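Long-range contact in WipB (Legionella pneumophila, PDB 5NNY), which acts as a Ser/Thr phosphatase effector, translocated by the bacterium, that targets the host lysosomal nutrient-sensing machinery, this chain being its phosphatase domain: residues L98-L109 with Q156-A167. Numbering follows the deposited sequence.
Sequences LVDRGVIDYFIL and QHGNSFHALQEA
The Ser160 hydroxyl both accepts and donates: Asp100 N gives OG a nearly straight bond of 2.8 Å. OG in turn donates to Asp105 OD1 at 2.7 Å, approaching 45° out of the carboxylate plane. A chi1 of 60°, with OG between backbone N and carbonyl carbon, aims the hydroxyl into the 98-109 loop. The backbone completes the hold, since Ser160 N donates to Asp100 O and Asp105 N to Ser160 O. Val99 N meets both oxygens of Asp105 on their syn side, which helps hold the carboxylate's rotation; its OD2 comes 3.3 Å from Phe161 CB, near the plane of that ring. Around these hydrogen bonds packing is apolar and close: Val99 CG1 lies 3.8 Å from Phe161 CB, and Ile104 CG1 sits at the same distance from Ala163 CB. Helical segments 105-109 and 159-167 run almost perpendicular (-97°), concentrating their packing near Asp105. The other margin is looser. Asn159 ND2 reaches Gly102 O from above the carbonyl plane, a water bound to Val103 O touches ND2 only weakly, and exposed Arg101 brings NH2 no nearer His157 than 4.4 Å, to CB. Asp100 OD2 and Val99 O hydrogen-bond to ND1 of His12 and His129, anchoring a loop whose VDRG sequence matches the end of the GDxVDRG phosphatase signature. With one N-H, shared between its oxygens, and a hydroxyl donating to it, the buried Asp105 carboxylate is probably stabilised as an anion.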
ATOM      1  N   LEU A  98       3.586  -2.066  -2.563  1.00 16.82           N
ATOM      2  CA  LEU A  98       3.886  -1.725  -3.954  1.00 24.95           C
ATOM      3  C   LEU A  98       5.053  -0.740  -4.002  1.00 20.07           C
ATOM      4  O   LEU A  98       5.398  -0.115  -2.998  1.00 18.53           O
ATOM      5  CB  LEU A  98       2.659  -1.112  -4.648  1.00 22.45           C
ATOM      6  CG  LEU A  98       1.374  -1.930  -4.782  1.00 18.79           C
ATOM      7  CD1 LEU A  98       0.220  -1.045  -5.293  1.00 22.34           C
ATOM      8  CD2 LEU A  98       1.579  -3.124  -5.725  1.00 18.84           C
ATOM      9  N   VAL A  99       5.660  -0.599  -5.193  1.00 21.56           N
ATOM     10  CA  VAL A  99       6.726   0.378  -5.468  1.00 20.78           C
ATOM     11  C   VAL A  99       7.885   0.212  -4.492  1.00 21.58           C
ATOM     12  O   VAL A  99       8.171   1.117  -3.693  1.00 26.21           O
ATOM     13  CB  VAL A  99       6.198   1.829  -5.420  1.00 19.11           C
ATOM     14  CG1 VAL A  99       7.228   2.823  -6.048  1.00 20.77           C
ATOM     15  CG2 VAL A  99       4.873   1.937  -6.146  1.00 19.52           C
ATOM     16  N   ASP A 100       8.589  -0.912  -4.564  1.00 19.45           N
ATOM     17  CA  ASP A 100       9.598  -1.193  -3.548  1.00 19.76           C
ATOM     18  C   ASP A 100      10.584  -2.208  -4.118  1.00 19.75           C
ATOM     19  O   ASP A 100      10.662  -2.384  -5.345  1.00 21.93           O
ATOM     20  CB  ASP A 100       8.923  -1.656  -2.245  1.00 21.50           C
ATOM     21  CG  ASP A 100       9.726  -1.281  -0.992  1.00 23.41           C
ATOM     22  OD1 ASP A 100      10.947  -1.551  -0.952  1.00 24.71           O
ATOM     23  OD2 ASP A 100       9.121  -0.730  -0.041  1.00 23.30           O
ATOM     24  N   ARG A 101      11.333  -2.879  -3.243  1.00 17.27           N
ATOM     25  CA  ARG A 101      12.467  -3.705  -3.661  1.00 16.96           C
ATOM     26  C   ARG A 101      12.063  -5.016  -4.335  1.00 17.35           C
ATOM     27  O   ARG A 101      12.906  -5.622  -5.018  1.00 20.56           O
ATOM     28  CB  ARG A 101      13.348  -4.024  -2.454  1.00 25.25           C
ATOM     29  CG  ARG A 101      14.204  -2.848  -2.029  1.00 29.42           C
ATOM     30  CD  ARG A 101      14.644  -2.918  -0.579  1.00 38.59           C
ATOM     31  NE  ARG A 101      16.038  -2.504  -0.423  1.00 53.16           N
ATOM     32  CZ  ARG A 101      16.481  -1.249  -0.488  1.00 54.54           C
ATOM     33  NH1 ARG A 101      17.777  -1.000  -0.333  1.00 47.41           N
ATOM     34  NH2 ARG A 101      15.642  -0.243  -0.716  1.00 59.95           N
ATOM     35  N   GLY A 102      10.819  -5.454  -4.172  1.00 18.56           N
ATOM     36  CA  GLY A 102      10.387  -6.728  -4.729  1.00 19.06           C
ATOM     37  C   GLY A 102      10.414  -6.758  -6.255  1.00 20.72           C
ATOM     38  O   GLY A 102      10.792  -5.793  -6.934  1.00 16.21           O
ATOM     39  N   VAL A 103       9.979  -7.899  -6.805  1.00 24.31           N
ATOM     40  CA  VAL A 103      10.283  -8.222  -8.205  1.00 16.75           C
ATOM     41  C   VAL A 103       9.451  -7.377  -9.168  1.00 17.75           C
ATOM     42  O   VAL A 103       9.985  -6.799 -10.124  1.00 23.31           O
ATOM     43  CB  VAL A 103      10.088  -9.725  -8.471  1.00 25.98           C
ATOM     44  CG1 VAL A 103      10.231  -9.998  -9.950  1.00 24.50           C
ATOM     45  CG2 VAL A 103      11.097 -10.527  -7.701  1.00 18.45           C
ATOM     46  N   ILE A 104       8.127  -7.382  -9.008  1.00 16.86           N
ATOM     47  CA  ILE A 104       7.262  -6.647  -9.932  1.00 14.48           C
ATOM     48  C   ILE A 104       5.902  -6.446  -9.287  1.00 20.32           C
ATOM     49  O   ILE A 104       5.331  -7.375  -8.707  1.00 17.91           O
ATOM     50  CB  ILE A 104       7.141  -7.362 -11.304  1.00 16.29           C
ATOM     51  CG1 ILE A 104       6.466  -6.443 -12.339  1.00 21.07           C
ATOM     52  CG2 ILE A 104       6.455  -8.726 -11.186  1.00 16.98           C
ATOM     53  CD1 ILE A 104       6.618  -6.954 -13.785  1.00 19.67           C
ATOM     54  N   ASP A 105       5.378  -5.222  -9.408  1.00 17.51           N
ATOM     55  CA  ASP A 105       4.129  -4.882  -8.727  1.00 17.63           C
ATOM     56  C   ASP A 105       2.941  -5.661  -9.256  1.00 20.09           C
ATOM     57  O   ASP A 105       1.948  -5.806  -8.537  1.00 20.09           O
ATOM     58  CB  ASP A 105       3.831  -3.388  -8.835  1.00 14.96           C
ATOM     59  CG  ASP A 105       4.622  -2.571  -7.835  1.00 15.39           C
ATOM     60  OD1 ASP A 105       5.093  -3.169  -6.838  1.00 17.75           O
ATOM     61  OD2 ASP A 105       4.803  -1.340  -8.080  1.00 25.45           O
ATOM     62  N   TYR A 106       3.019  -6.159 -10.491  1.00 15.08           N
ATOM     63  CA  TYR A 106       1.934  -6.966 -11.040  1.00 14.49           C
ATOM     64  C   TYR A 106       1.564  -8.118 -10.115  1.00 15.60           C
ATOM     65  O   TYR A 106       0.389  -8.473 -10.005  1.00 18.22           O
ATOM     66  CB  TYR A 106       2.338  -7.521 -12.408  1.00 16.64           C
ATOM     67  CG  TYR A 106       1.197  -8.151 -13.166  1.00 20.01           C
ATOM     68  CD1 TYR A 106       0.263  -7.362 -13.812  1.00 20.91           C
ATOM     69  CD2 TYR A 106       1.044  -9.551 -13.215  1.00 18.29           C
ATOM     70  CE1 TYR A 106      -0.795  -7.936 -14.504  1.00 20.73           C
ATOM     71  CE2 TYR A 106      -0.016 -10.134 -13.912  1.00 22.02           C
ATOM     72  CZ  TYR A 106      -0.921  -9.317 -14.554  1.00 18.98           C
ATOM     73  OH  TYR A 106      -1.967  -9.861 -15.250  1.00 23.64           O
ATOM     74  N   PHE A 107       2.559  -8.722  -9.450  1.00 13.40           N
ATOM     75  CA  PHE A 107       2.307  -9.930  -8.664  1.00 17.26           C
ATOM     76  C   PHE A 107       1.378  -9.644  -7.492  1.00 16.73           C
ATOM     77  O   PHE A 107       0.396 -10.363  -7.272  1.00 18.08           O
ATOM     78  CB  PHE A 107       3.623 -10.528  -8.167  1.00 19.29           C
ATOM     79  CG  PHE A 107       4.477 -11.162  -9.258  1.00 18.01           C
ATOM     80  CD1 PHE A 107       3.922 -11.582 -10.468  1.00 22.64           C
ATOM     81  CD2 PHE A 107       5.819 -11.396  -9.022  1.00 17.33           C
ATOM     82  CE1 PHE A 107       4.716 -12.195 -11.441  1.00 19.65           C
ATOM     83  CE2 PHE A 107       6.620 -12.021  -9.976  1.00 18.11           C
ATOM     84  CZ  PHE A 107       6.064 -12.427 -11.196  1.00 16.40           C
ATOM     85  N   ILE A 108       1.657  -8.574  -6.744  1.00 18.31           N
ATOM     86  CA  ILE A 108       0.836  -8.247  -5.584  1.00 16.59           C
ATOM     87  C   ILE A 108      -0.486  -7.643  -6.031  1.00 16.27           C
ATOM     88  O   ILE A 108      -1.515  -7.835  -5.380  1.00 17.76           O
ATOM     89  CB  ILE A 108       1.616  -7.334  -4.613  1.00 29.87           C
ATOM     90  CG1 ILE A 108       2.580  -8.205  -3.797  1.00 30.31           C
ATOM     91  CG2 ILE A 108       0.685  -6.535  -3.691  1.00 21.87           C
ATOM     92  CD1 ILE A 108       3.235  -7.562  -2.627  1.00 23.63           C
ATOM     93  N   LEU A 109      -0.501  -6.953  -7.175  1.00 13.81           N
ATOM     94  CA  LEU A 109      -1.763  -6.407  -7.673  1.00 21.67           C
ATOM     95  C   LEU A 109      -2.762  -7.517  -7.980  1.00 17.11           C
ATOM     96  O   LEU A 109      -3.961  -7.385  -7.699  1.00 17.09           O
ATOM     97  CB  LEU A 109      -1.525  -5.549  -8.916  1.00 18.72           C
ATOM     98  CG  LEU A 109      -0.891  -4.172  -8.703  1.00 15.48           C
ATOM     99  CD1 LEU A 109      -0.601  -3.495 -10.053  1.00 16.32           C
ATOM    100  CD2 LEU A 109      -1.807  -3.305  -7.841  1.00 23.55           C
ATOM    101  N   GLN A 156      12.872   7.393  -3.411  1.00 24.30           N
ATOM    102  CA  GLN A 156      12.742   6.033  -2.921  1.00 27.31           C
ATOM    103  C   GLN A 156      13.031   5.095  -4.077  1.00 24.49           C
ATOM    104  O   GLN A 156      12.877   5.454  -5.247  1.00 32.38           O
ATOM    105  CB  GLN A 156      11.349   5.784  -2.332  1.00 32.66           C
ATOM    106  CG  GLN A 156      10.234   6.023  -3.341  1.00 34.83           C
ATOM    107  CD  GLN A 156       8.874   6.214  -2.685  1.00 38.14           C
ATOM    108  OE1 GLN A 156       8.766   6.367  -1.466  1.00 41.01           O
ATOM    109  NE2 GLN A 156       7.828   6.207  -3.498  1.00 24.55           N
ATOM    110  N   HIS A 157      13.463   3.895  -3.736  1.00 32.92           N
ATOM    111  CA  HIS A 157      13.729   2.886  -4.740  1.00 36.49           C
ATOM    112  C   HIS A 157      12.467   2.061  -4.923  1.00 38.89           C
ATOM    113  O   HIS A 157      11.835   1.645  -3.948  1.00 48.70           O
ATOM    114  CB  HIS A 157      14.933   2.034  -4.355  1.00 35.59           C
ATOM    115  CG  HIS A 157      16.239   2.718  -4.617  1.00 51.36           C
ATOM    116  ND1 HIS A 157      17.418   2.355  -4.001  1.00 52.70           N
ATOM    117  CD2 HIS A 157      16.545   3.761  -5.430  1.00 49.35           C
ATOM    118  CE1 HIS A 157      18.393   3.143  -4.423  1.00 53.73           C
ATOM    119  NE2 HIS A 157      17.890   4.001  -5.294  1.00 51.92           N
ATOM    120  N   GLY A 158      12.065   1.908  -6.169  1.00 24.99           N
ATOM    121  CA  GLY A 158      10.826   1.252  -6.508  1.00 22.51           C
ATOM    122  C   GLY A 158      11.049   0.257  -7.615  1.00 20.53           C
ATOM    123  O   GLY A 158      10.409   0.346  -8.666  1.00 21.16           O
ATOM    124  N   ASN A 159      11.985  -0.675  -7.389  1.00 18.89           N
ATOM    125  CA  ASN A 159      12.288  -1.694  -8.396  1.00 18.39           C
ATOM    126  C   ASN A 159      11.020  -2.337  -8.925  1.00 18.05           C
ATOM    127  O   ASN A 159      10.863  -2.533 -10.137  1.00 19.48           O
ATOM    128  CB  ASN A 159      13.197  -2.783  -7.806  1.00 19.67           C
ATOM    129  CG  ASN A 159      13.528  -3.875  -8.819  1.00 25.32           C
ATOM    130  OD1 ASN A 159      14.215  -3.617  -9.793  1.00 22.16           O
ATOM    131  ND2 ASN A 159      13.044  -5.096  -8.591  1.00 20.33           N
ATOM    132  N   SER A 160      10.105  -2.683  -8.027  1.00 19.87           N
ATOM    133  CA  SER A 160       8.932  -3.445  -8.444  1.00 16.94           C
ATOM    134  C   SER A 160       8.023  -2.622  -9.342  1.00 20.59           C
ATOM    135  O   SER A 160       7.288  -3.192 -10.160  1.00 16.94           O
ATOM    136  CB  SER A 160       8.165  -3.931  -7.216  1.00 22.36           C
ATOM    137  OG  SER A 160       7.746  -2.809  -6.461  1.00 16.85           O
ATOM    138  N   PHE A 161       8.065  -1.288  -9.214  1.00 18.09           N
ATOM    139  CA  PHE A 161       7.253  -0.440 -10.073  1.00 12.76           C
ATOM    140  C   PHE A 161       7.965  -0.175 -11.388  1.00 19.04           C
ATOM    141  O   PHE A 161       7.336  -0.193 -12.450  1.00 18.21           O
ATOM    142  CB  PHE A 161       6.909   0.860  -9.337  1.00 17.04           C
ATOM    143  CG  PHE A 161       6.060   1.830 -10.128  1.00 21.38           C
ATOM    144  CD1 PHE A 161       4.760   1.518 -10.493  1.00 18.63           C
ATOM    145  CD2 PHE A 161       6.567   3.091 -10.471  1.00 21.69           C
ATOM    146  CE1 PHE A 161       3.991   2.426 -11.214  1.00 22.25           C
ATOM    147  CE2 PHE A 161       5.804   4.002 -11.161  1.00 17.70           C
ATOM    148  CZ  PHE A 161       4.518   3.675 -11.538  1.00 21.15           C
ATOM    149  N   HIS A 162       9.278   0.074 -11.329  1.00 23.11           N
ATOM    150  CA  HIS A 162      10.099   0.144 -12.533  1.00 20.29           C
ATOM    151  C   HIS A 162       9.911  -1.102 -13.395  1.00 19.20           C
ATOM    152  O   HIS A 162       9.724  -1.000 -14.616  1.00 23.40           O
ATOM    153  CB  HIS A 162      11.575   0.305 -12.155  1.00 20.56           C
ATOM    154  CG  HIS A 162      12.483   0.506 -13.331  1.00 30.87           C
ATOM    155  ND1 HIS A 162      12.239   1.445 -14.310  1.00 35.76           N
ATOM    156  CD2 HIS A 162      13.640  -0.107 -13.680  1.00 38.82           C
ATOM    157  CE1 HIS A 162      13.197   1.396 -15.218  1.00 34.18           C
ATOM    158  NE2 HIS A 162      14.059   0.461 -14.862  1.00 35.28           N
ATOM    159  N   ALA A 163       9.946  -2.288 -12.774  1.00 17.40           N
ATOM    160  CA  ALA A 163       9.711  -3.518 -13.534  1.00 19.51           C
ATOM    161  C   ALA A 163       8.327  -3.513 -14.169  1.00 22.13           C
ATOM    162  O   ALA A 163       8.151  -3.963 -15.308  1.00 18.33           O
ATOM    163  CB  ALA A 163       9.883  -4.739 -12.631  1.00 15.47           C
ATOM    164  N   LEU A 164       7.334  -2.971 -13.459  1.00 17.05           N
ATOM    165  CA  LEU A 164       5.992  -2.882 -14.034  1.00 17.95           C
ATOM    166  C   LEU A 164       5.980  -1.969 -15.255  1.00 20.01           C
ATOM    167  O   LEU A 164       5.440  -2.327 -16.304  1.00 20.67           O
ATOM    168  CB  LEU A 164       5.002  -2.377 -12.988  1.00 22.32           C
ATOM    169  CG  LEU A 164       3.541  -2.395 -13.452  1.00 21.52           C
ATOM    170  CD1 LEU A 164       3.066  -3.806 -13.721  1.00 20.44           C
ATOM    171  CD2 LEU A 164       2.651  -1.714 -12.436  1.00 24.68           C
ATOM    172  N   GLN A 165       6.576  -0.773 -15.124  1.00 17.91           N
ATOM    173  CA  GLN A 165       6.669   0.159 -16.249  1.00 16.67           C
ATOM    174  C   GLN A 165       7.325  -0.480 -17.461  1.00 19.38           C
ATOM    175  O   GLN A 165       6.861  -0.312 -18.593  1.00 20.75           O
ATOM    176  CB  GLN A 165       7.463   1.390 -15.824  1.00 15.96           C
ATOM    177  CG  GLN A 165       6.769   2.193 -14.776  1.00 15.36           C
ATOM    178  CD  GLN A 165       7.656   3.286 -14.229  1.00 22.37           C
ATOM    179  OE1 GLN A 165       8.804   3.042 -13.859  1.00 22.92           O
ATOM    180  NE2 GLN A 165       7.129   4.496 -14.174  1.00 21.81           N
ATOM    181  N   GLU A 166       8.428  -1.188 -17.243  1.00 23.90           N
ATOM    182  CA  GLU A 166       9.129  -1.816 -18.354  1.00 23.20           C
ATOM    183  C   GLU A 166       8.307  -2.934 -18.971  1.00 21.94           C
ATOM    184  O   GLU A 166       8.351  -3.149 -20.189  1.00 20.07           O
ATOM    185  CB  GLU A 166      10.457  -2.370 -17.871  1.00 17.37           C
ATOM    186  CG  GLU A 166      11.388  -1.304 -17.354  1.00 24.15           C
ATOM    187  CD  GLU A 166      12.674  -1.916 -16.895  1.00 36.01           C
ATOM    188  OE1 GLU A 166      12.775  -2.291 -15.703  1.00 44.00           O
ATOM    189  OE2 GLU A 166      13.563  -2.070 -17.753  1.00 48.97           O
ATOM    190  N   ALA A 167       7.589  -3.695 -18.147  1.00 15.20           N
ATOM    191  CA  ALA A 167       6.766  -4.756 -18.716  1.00 16.74           C
ATOM    192  C   ALA A 167       5.632  -4.167 -19.539  1.00 16.38           C
ATOM    193  O   ALA A 167       5.261  -4.711 -20.587  1.00 21.07           O
ATOM    194  CB  ALA A 167       6.233  -5.678 -17.618  1.00 17.89           C
TER
HETATM  195  O   HOH W   1      12.307  -7.208 -11.277  1.00 27.84           O